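Local structure of 2-dehydro-3-deoxy-D-arabinonate dehydratase (Sulfolobus solfataricus, 2Q1D) at residues P142-A147 / T254-V259. The protein catalyses the dehydration of 2-dehydro-3-deoxy-D-arabinonate to 2,5-dioxopentanoate in the pentose oxidation pathway that leads from D-arabinonate to 2-oxoglutarate. Residues are numbered along the deposited sequence; the frame is centred on the assembly and turned at random.
Sequences PEPELA and TGTAIV. With MG (magnesium ion), chain B; DO4 (2,5-dioxopentanoic acid), chain C.
The magnesium and substrate site of this FAH-family dehydratase forms where Glu143, just before strand 144-150, and Glu145 within it, meet Gly255 and Thr256 in the loop following strand 250-253. Glu143 OE2 and Glu145 OE1 bind the magnesium ion at 2.3 and 2.1 Å, alongside Asp164, one water and two oxygens of the bound 2,5-dioxopentanoic acid. In both glutamates CG lies anti to the carbonyl carbon (chi1 -53° in Glu143, -49° in Glu145) and the chain then runs extended, carrying the carboxylate out to the metal. The Glu145 carboxylate divides its work: while OE1 holds magnesium, OE2 accepts the N-H of Gly255 (OE2 to N 2.8 Å) in a bent bond from well above the carboxylate plane, and Thr253 OG1 is a second partner, which fixes the rotation of the group. Thr256 turns its N-H instead to the ligand, Thr256 N to O2 of the acid being 2.8 Å. Thr256 OG1, anti to the backbone N (chi1 -165°), donates to Pro144 O at 2.8 Å from above the carbonyl plane, and CG2 packs across the Glu143 side chain. Further along, Leu146 O is gripped twice by Thr254, by N at 2.9 Å almost in line with the carbonyl and by OG1 at 2.7 Å. One water joins Leu146 N to Thr254 OG1 and Gly255 O; another bridges Pro142 O and Ile258 O. Pro144 CG rests on Ile258 CB at 3.9 Å. Lys182 NZ and Ile81 N also hydrogen-bond to the acid. Strand 144-150 pairs antiparallel with 250-253, from which the loop 254-259 leads on, and with 156-164, which supplies Asp164, while Pro144 and Ile258 both pack against strand 207-214 and Ile258 also reaches strand 217-225.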
loop_
_atom_site.group_PDB
_atom_site.type_symbol
_atom_site.label_atom_id
_atom_site.label_comp_id
_atom_site.label_asym_id
_atom_site.label_seq_id
_atom_site.Cartn_x
_atom_site.Cartn_y
_atom_site.Cartn_z
ATOM N N PRO A 142 -27.547 -23.461 -16.879
ATOM C CA PRO A 142 -26.183 -23.076 -17.155
ATOM C C PRO A 142 -26.029 -22.857 -18.649
ATOM O O PRO A 142 -26.682 -23.551 -19.430
ATOM C CB PRO A 142 -25.385 -24.301 -16.711
ATOM C CG PRO A 142 -26.314 -25.440 -16.870
ATOM C CD PRO A 142 -27.676 -24.906 -16.607
ATOM N N GLU A 143 -25.191 -21.892 -19.035
ATOM C CA GLU A 143 -24.900 -21.616 -20.441
ATOM C C GLU A 143 -23.395 -21.772 -20.718
ATOM O O GLU A 143 -22.601 -20.879 -20.419
ATOM C CB GLU A 143 -25.404 -20.226 -20.853
ATOM C CG GLU A 143 -26.885 -19.911 -20.542
ATOM C CD GLU A 143 -27.434 -18.702 -21.333
ATOM O OE1 GLU A 143 -28.659 -18.467 -21.309
ATOM O OE2 GLU A 143 -26.655 -17.981 -21.995
ATOM N N PRO A 144 -22.995 -22.927 -21.277
ATOM C CA PRO A 144 -21.595 -23.248 -21.588
ATOM C C PRO A 144 -21.093 -22.442 -22.772
ATOM O O PRO A 144 -21.678 -22.518 -23.861
ATOM C CB PRO A 144 -21.660 -24.719 -21.983
ATOM C CG PRO A 144 -23.054 -24.891 -22.526
ATOM C CD PRO A 144 -23.907 -24.022 -21.651
ATOM N N GLU A 145 -20.018 -21.682 -22.581
ATOM C CA GLU A 145 -19.566 -20.757 -23.616
ATOM C C GLU A 145 -18.067 -20.658 -23.671
ATOM O O GLU A 145 -17.403 -20.795 -22.651
ATOM C CB GLU A 145 -20.143 -19.374 -23.339
ATOM C CG GLU A 145 -21.633 -19.392 -23.058
ATOM C CD GLU A 145 -22.247 -18.015 -22.976
ATOM O OE1 GLU A 145 -23.458 -17.934 -22.642
ATOM O OE2 GLU A 145 -21.534 -17.017 -23.255
ATOM N N LEU A 146 -17.537 -20.420 -24.868
ATOM C CA LEU A 146 -16.138 -20.008 -25.039
ATOM C C LEU A 146 -15.998 -18.559 -24.584
ATOM O O LEU A 146 -16.815 -17.695 -24.944
ATOM C CB LEU A 146 -15.703 -20.116 -26.503
ATOM C CG LEU A 146 -14.253 -19.755 -26.832
ATOM C CD1 LEU A 146 -13.291 -20.723 -26.174
ATOM C CD2 LEU A 146 -14.016 -19.727 -28.327
ATOM N N ALA A 147 -14.974 -18.287 -23.788
ATOM C CA ALA A 147 -14.755 -16.936 -23.299
ATOM C C ALA A 147 -13.350 -16.456 -23.646
ATOM O O ALA A 147 -12.403 -17.254 -23.718
ATOM C CB ALA A 147 -14.987 -16.885 -21.818
ATOM N N THR A 254 -18.661 -15.437 -25.216
ATOM C CA THR A 254 -19.147 -15.297 -26.584
ATOM C C THR A 254 -20.534 -15.874 -26.923
ATOM O O THR A 254 -20.864 -15.983 -28.103
ATOM C CB THR A 254 -18.121 -15.860 -27.581
ATOM O OG1 THR A 254 -17.952 -17.261 -27.341
ATOM C CG2 THR A 254 -16.785 -15.153 -27.420
ATOM N N GLY A 255 -21.349 -16.220 -25.919
ATOM C CA GLY A 255 -22.686 -16.786 -26.169
ATOM C C GLY A 255 -22.726 -18.319 -26.272
ATOM O O GLY A 255 -21.744 -18.951 -26.682
ATOM N N THR A 256 -23.865 -18.915 -25.904
ATOM C CA THR A 256 -23.997 -20.373 -25.847
ATOM C C THR A 256 -24.804 -20.946 -26.997
ATOM O O THR A 256 -25.671 -20.265 -27.549
ATOM C CB THR A 256 -24.667 -20.841 -24.537
ATOM O OG1 THR A 256 -24.457 -22.243 -24.376
ATOM C CG2 THR A 256 -26.163 -20.582 -24.560
ATOM N N ALA A 257 -24.519 -22.207 -27.327
ATOM C CA ALA A 257 -25.292 -22.980 -28.309
ATOM C C ALA A 257 -25.989 -24.236 -27.728
ATOM O O ALA A 257 -26.577 -25.007 -28.479
ATOM C CB ALA A 257 -24.406 -23.375 -29.482
ATOM N N ILE A 258 -25.921 -24.441 -26.411
ATOM C CA ILE A 258 -26.518 -25.620 -25.773
ATOM C C ILE A 258 -27.581 -25.222 -24.758
ATOM O O ILE A 258 -27.282 -24.626 -23.730
ATOM C CB ILE A 258 -25.447 -26.491 -25.123
ATOM C CG1 ILE A 258 -24.449 -26.953 -26.191
ATOM C CG2 ILE A 258 -26.086 -27.686 -24.440
ATOM C CD1 ILE A 258 -23.106 -27.393 -25.685
ATOM N N VAL A 259 -28.832 -25.544 -25.057
ATOM C CA VAL A 259 -29.948 -25.044 -24.251
ATOM C C VAL A 259 -30.942 -26.159 -23.841
ATOM O O VAL A 259 -31.832 -26.508 -24.618
ATOM C CB VAL A 259 -30.701 -23.889 -24.996
ATOM C CG1 VAL A 259 -31.755 -23.248 -24.107
ATOM C CG2 VAL A 259 -29.727 -22.828 -25.495
HETATM MG MG MG B . -25.003 -16.442 -22.508
HETATM O O3 DO4 C . -31.036 -13.512 -23.575
HETATM C C5 DO4 C . -29.999 -13.045 -24.013
HETATM C C4 DO4 C . -28.685 -13.688 -23.640
HETATM C C3 DO4 C . -28.276 -14.676 -24.727
HETATM C C2 DO4 C . -27.071 -15.444 -24.244
HETATM O O5 DO4 C . -26.617 -15.235 -23.126
HETATM C C1 DO4 C . -26.423 -16.445 -25.087
HETATM O O1 DO4 C . -26.859 -16.670 -26.241
HETATM O O2 DO4 C . -25.428 -17.045 -24.609
HETATM O O HOH W 1 -28.546 -22.936 -21.820
HETATM O O HOH W 2 -19.343 -19.605 -26.922
HETATM O O HOH W 3 -23.401 -15.259 -22.972
#